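Local coordinates for protein SusD homolog (Bacteroides thetaiotaomicron VPI-5482, PDB 3IV0) that probably binds glycans at the cell surface as an outer-membrane lipoprotein of the SusD family, its exact ligand being unknown, at residues N213-L216 against V217-A221; N223-Q226 against Y227-V231. One frame throughout, in Å; residues are numbered along the deposited sequence.

Contact 1: N213-L216 against V217-A221; sequences NLWL and VQFDA
Trp215 and Phe219 sit one turn apart on the last turns of helix 202-219, in the helical, TPR-like part of a SusD-type fold, and the two side chains run alongside each other in the same direction. The aromatic contact is made by a few carbons: Trp215 CE3 comes 3.6 Å from Phe219 CE2, and although the planes are 19° apart, the centroids are 5.8 Å apart, so the rings are slid past each other with little overlap. In both, CG lies opposite the carbonyl carbon, which sends the two rings off the same flank of the helix. Phe136 meets the Trp215 ring edge-to-face and Trp459 meets that of Phe219. With an alanine in place of Phe219, CE3 and CZ3 of the indole would probably lose their neighbour and Trp459 its aromatic partner.

Leu214 CD2 and Val217 CG2 are a loose apolar pair at 4.4 Å; Val217 CB also lies 3.4 Å from backbone Leu214 O. Along the backbone, Trp215 O accepts from Phe219 N at 3.1 Å and, weakly, from Gln218 N. Asp220 leaves helical angles at the helix end, yet its N donates to Leu216 O at 2.8 Å, tilted 25° from the carbonyl plane.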
loop_
_atom_site.group_PDB
_atom_site.type_symbol
_atom_site.label_atom_id
_atom_site.label_comp_id
_atom_site.label_asym_id
_atom_site.label_seq_id
_atom_site.Cartn_x
_atom_site.Cartn_y
_atom_site.Cartn_z
ATOM N N ASN A 213 0.261 11.919 -6.780
ATOM C CA ASN A 213 -0.574 13.086 -7.089
ATOM C C ASN A 213 -1.656 13.295 -6.036
ATOM O O ASN A 213 -1.933 14.420 -5.637
ATOM C CB ASN A 213 -1.210 12.922 -8.451
ATOM C CG ASN A 213 -0.316 13.422 -9.570
ATOM O OD1 ASN A 213 -0.090 14.633 -9.709
ATOM N ND2 ASN A 213 0.213 12.499 -10.366
ATOM N N LEU A 214 -2.308 12.229 -5.587
ATOM C CA LEU A 214 -3.408 12.368 -4.634
ATOM C C LEU A 214 -2.926 12.766 -3.242
ATOM O O LEU A 214 -3.641 13.461 -2.503
ATOM C CB LEU A 214 -4.268 11.109 -4.625
ATOM C CG LEU A 214 -5.037 10.920 -5.953
ATOM C CD1 LEU A 214 -5.604 9.516 -6.022
ATOM C CD2 LEU A 214 -6.173 11.950 -6.063
ATOM N N TRP A 215 -1.693 12.431 -2.885
ATOM C CA TRP A 215 -1.089 12.927 -1.661
ATOM C C TRP A 215 -0.772 14.411 -1.831
ATOM O O TRP A 215 -0.949 15.201 -0.897
ATOM C CB TRP A 215 0.147 12.093 -1.209
ATOM C CG TRP A 215 -0.280 10.945 -0.426
ATOM C CD1 TRP A 215 -0.918 9.837 -0.883
ATOM C CD2 TRP A 215 -0.158 10.791 0.987
ATOM N NE1 TRP A 215 -1.238 9.007 0.167
ATOM C CE2 TRP A 215 -0.760 9.567 1.329
ATOM C CE3 TRP A 215 0.413 11.564 2.001
ATOM C CZ2 TRP A 215 -0.831 9.125 2.658
ATOM C CZ3 TRP A 215 0.360 11.120 3.301
ATOM C CH2 TRP A 215 -0.255 9.923 3.619
ATOM N N LEU A 216 -0.323 14.813 -3.003
ATOM C CA LEU A 216 -0.055 16.249 -3.278
ATOM C C LEU A 216 -1.346 17.074 -3.245
ATOM O O LEU A 216 -1.332 18.244 -2.860
ATOM C CB LEU A 216 0.683 16.408 -4.616
ATOM C CG LEU A 216 2.175 16.039 -4.498
ATOM C CD1 LEU A 216 2.797 15.795 -5.865
ATOM C CD2 LEU A 216 2.957 17.140 -3.793
ATOM N N VAL A 217 -2.470 16.485 -3.588
ATOM C CA VAL A 217 -3.762 17.174 -3.467
ATOM C C VAL A 217 -3.976 17.644 -2.036
ATOM O O VAL A 217 -4.450 18.755 -1.812
ATOM C CB VAL A 217 -4.936 16.236 -3.894
ATOM C CG1 VAL A 217 -6.294 16.765 -3.342
ATOM C CG2 VAL A 217 -4.966 16.118 -5.404
ATOM N N GLN A 218 -3.627 16.820 -1.050
ATOM C CA GLN A 218 -3.839 17.129 0.347
ATOM C C GLN A 218 -2.803 18.110 0.879
ATOM O O GLN A 218 -3.128 19.019 1.649
ATOM C CB GLN A 218 -3.743 15.850 1.182
ATOM C CG GLN A 218 -3.906 16.061 2.684
ATOM C CD GLN A 218 -5.228 16.698 3.081
ATOM O OE1 GLN A 218 -6.305 16.418 2.503
ATOM N NE2 GLN A 218 -5.157 17.536 4.096
ATOM N N PHE A 219 -1.540 17.918 0.524
ATOM C CA PHE A 219 -0.444 18.631 1.165
ATOM C C PHE A 219 0.110 19.791 0.367
ATOM O O PHE A 219 0.929 20.549 0.875
ATOM C CB PHE A 219 0.628 17.634 1.618
ATOM C CG PHE A 219 0.142 16.743 2.708
ATOM C CD1 PHE A 219 0.056 17.215 3.989
ATOM C CD2 PHE A 219 -0.282 15.457 2.451
ATOM C CE1 PHE A 219 -0.416 16.411 5.004
ATOM C CE2 PHE A 219 -0.757 14.656 3.465
ATOM C CZ PHE A 219 -0.817 15.143 4.740
ATOM N N ASP A 220 -0.322 19.931 -0.884
ATOM C CA ASP A 220 -0.054 21.116 -1.698
ATOM C C ASP A 220 -1.359 21.527 -2.403
ATOM O O ASP A 220 -1.450 21.645 -3.628
ATOM C CB ASP A 220 1.040 20.834 -2.694
ATOM C CG ASP A 220 1.504 22.076 -3.432
ATOM O OD1 ASP A 220 1.610 23.156 -2.791
ATOM O OD2 ASP A 220 1.795 21.983 -4.635
ATOM N N ALA A 221 -2.358 21.771 -1.587
ATOM C CA ALA A 221 -3.708 21.943 -2.087
ATOM C C ALA A 221 -3.892 23.114 -3.037
ATOM O O ALA A 221 -4.832 23.118 -3.830
ATOM C CB ALA A 221 -4.675 22.057 -0.935
#

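Contact 2: N223-Q226 against Y227-V231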
loop_
_atom_site.group_PDB
_atom_site.type_symbol
_atom_site.label_atom_id
_atom_site.label_comp_id
_atom_site.label_asym_id
_atom_site.label_seq_id
_atom_site.Cartn_x
_atom_site.Cartn_y
_atom_site.Cartn_z
ATOM N N ASN A 223 -2.482 23.616 -5.618
ATOM C CA ASN A 223 -2.288 23.076 -6.945
ATOM C C ASN A 223 -3.130 21.804 -7.171
ATOM O O ASN A 223 -2.864 21.041 -8.088
ATOM C CB ASN A 223 -0.806 22.798 -7.194
ATOM C CG ASN A 223 0.017 24.059 -7.147
ATOM O OD1 ASN A 223 0.986 24.183 -6.370
ATOM N ND2 ASN A 223 -0.371 25.020 -7.966
ATOM N N LYS A 224 -4.157 21.612 -6.369
ATOM C CA LYS A 224 -4.913 20.379 -6.460
ATOM C C LYS A 224 -5.584 20.142 -7.821
ATOM O O LYS A 224 -5.688 19.011 -8.267
ATOM C CB LYS A 224 -5.878 20.278 -5.306
ATOM C CG LYS A 224 -7.079 21.233 -5.344
ATOM C CD LYS A 224 -7.955 21.067 -4.114
ATOM C CE LYS A 224 -9.277 21.780 -4.275
ATOM N NZ LYS A 224 -9.120 23.262 -4.346
ATOM N N GLU A 225 -6.034 21.185 -8.504
ATOM C CA GLU A 225 -6.641 20.967 -9.814
ATOM C C GLU A 225 -5.675 20.301 -10.772
ATOM O O GLU A 225 -6.054 19.356 -11.459
ATOM C CB GLU A 225 -7.170 22.299 -10.377
ATOM C CG GLU A 225 -7.552 22.299 -11.872
ATOM C CD GLU A 225 -8.100 23.670 -12.307
ATOM O OE1 GLU A 225 -9.323 23.881 -12.201
ATOM O OE2 GLU A 225 -7.295 24.537 -12.715
ATOM N N GLN A 226 -4.430 20.749 -10.829
ATOM C CA GLN A 226 -3.455 20.121 -11.651
ATOM C C GLN A 226 -3.169 18.678 -11.216
ATOM O O GLN A 226 -3.017 17.825 -12.048
ATOM C CB GLN A 226 -2.135 20.903 -11.695
ATOM C CG GLN A 226 -1.157 20.361 -12.712
ATOM C CD GLN A 226 -1.717 20.371 -14.136
ATOM O OE1 GLN A 226 -2.059 21.433 -14.654
ATOM N NE2 GLN A 226 -1.837 19.195 -14.764
ATOM N N TYR A 227 -3.042 18.434 -9.920
ATOM C CA TYR A 227 -2.785 17.048 -9.498
ATOM C C TYR A 227 -3.930 16.124 -9.893
ATOM O O TYR A 227 -3.698 15.007 -10.367
ATOM C CB TYR A 227 -2.514 17.000 -7.989
ATOM C CG TYR A 227 -1.299 17.834 -7.562
ATOM C CD1 TYR A 227 -0.094 17.715 -8.206
ATOM C CD2 TYR A 227 -1.375 18.724 -6.481
ATOM C CE1 TYR A 227 1.016 18.484 -7.819
ATOM C CE2 TYR A 227 -0.265 19.488 -6.116
ATOM C CZ TYR A 227 0.896 19.361 -6.795
ATOM O OH TYR A 227 2.018 20.098 -6.436
ATOM N N TYR A 228 -5.167 16.549 -9.700
ATOM C CA TYR A 228 -6.297 15.750 -10.125
ATOM C C TYR A 228 -6.292 15.547 -11.638
ATOM O O TYR A 228 -6.535 14.448 -12.116
ATOM C CB TYR A 228 -7.621 16.386 -9.677
ATOM C CG TYR A 228 -8.006 16.171 -8.225
ATOM C CD1 TYR A 228 -8.038 14.908 -7.650
ATOM C CD2 TYR A 228 -8.451 17.236 -7.448
ATOM C CE1 TYR A 228 -8.482 14.723 -6.355
ATOM C CE2 TYR A 228 -8.882 17.053 -6.158
ATOM C CZ TYR A 228 -8.910 15.794 -5.605
ATOM O OH TYR A 228 -9.366 15.612 -4.310
ATOM N N ARG A 229 -5.964 16.576 -12.405
ATOM C CA ARG A 229 -5.846 16.409 -13.839
ATOM C C ARG A 229 -4.782 15.397 -14.214
ATOM O O ARG A 229 -4.897 14.639 -15.195
ATOM C CB ARG A 229 -5.596 17.774 -14.521
ATOM C CG ARG A 229 -6.813 18.645 -14.597
ATOM C CD ARG A 229 -6.471 19.964 -15.299
ATOM N NE ARG A 229 -7.660 20.791 -15.412
ATOM C CZ ARG A 229 -7.641 22.069 -15.761
ATOM N NH1 ARG A 229 -6.491 22.668 -16.045
ATOM N NH2 ARG A 229 -8.775 22.744 -15.830
ATOM N N ASN A 230 -3.681 15.400 -13.461
ATOM C CA ASN A 230 -2.637 14.419 -13.678
ATOM C C ASN A 230 -3.183 13.012 -13.470
ATOM O O ASN A 230 -2.867 12.102 -14.199
ATOM C CB ASN A 230 -1.476 14.630 -12.703
ATOM C CG ASN A 230 -0.643 15.877 -12.995
ATOM O OD1 ASN A 230 -0.750 16.496 -14.073
ATOM N ND2 ASN A 230 0.177 16.255 -12.019
ATOM N N VAL A 231 -3.988 12.821 -12.437
ATOM C CA VAL A 231 -4.545 11.489 -12.168
ATOM C C VAL A 231 -5.461 11.074 -13.299
ATOM O O VAL A 231 -5.450 9.917 -13.730
ATOM C CB VAL A 231 -5.296 11.424 -10.850
ATOM C CG1 VAL A 231 -5.989 10.084 -10.673
ATOM C CG2 VAL A 231 -4.360 11.695 -9.673
#
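Glu225 and Arg229 run alongside each other one turn apart. The arginine's CB lies 3.5 Å from Glu225 O, the acceptor of Arg229 N, and CG presses closer to the same oxygen, at 3.3 Å; CD is still 3.9 Å from it. The chain is fully extended from CG to NE, so NE draws level with Glu225 CG and CZ with CD. The guanidinium is thus stacked on the carboxylate, planes 5° apart, with Glu225 CD over one face toward the rim. NH1 lies 3.9 Å from Glu225 OE2, and NH2 ends 3.8 Å from Glu225 OE1, a long salt bridge; as OE1 lies well out of the guanidinium plane, the attraction is of charges alone.

Next to it, the bent chain of Gln226 crosses Asn230 at about a right angle. Gln226 NE2 donates to Asn230 OD1 at 3.0 Å, above the acceptor's carbonyl plane; Asn230 ND2 is held by Asn213. On the buried side, Asn223 CB touches Tyr227 CE2 at 3.5 Å; Asp220 and Gln167 bind that tyrosine's hydroxyl. A charged pair on the exposed side, an amide pair at the border and tyrosines turned toward neighbouring helices are characteristic of an amphipathic helix, here 224-238 packed on helix 202-219.

Running from the N terminus, the chain first meets contact 1 at the end of helix 202-219, turns through a short connection, and enters contact 2 at the start of helix 224-238. The two are in series: each closes only a local turn, neither encloses the other, and their centres lie 8 Å apart. Side chains join the successive helices into a hairpin. Asp220 OD2 lies 2.6 Å from Tyr227 OH near the turn, and Asn213 OD1 lies 2.8 Å from Asn230 ND2 farther along, both probable hydrogen bonds. On another flank of the helix pair, Val217 CG1 packs against Tyr228 OH. Beyond the hairpin, contact 1 reaches helices 162-167 and 429-436, and contact 2 reaches helix 367-381.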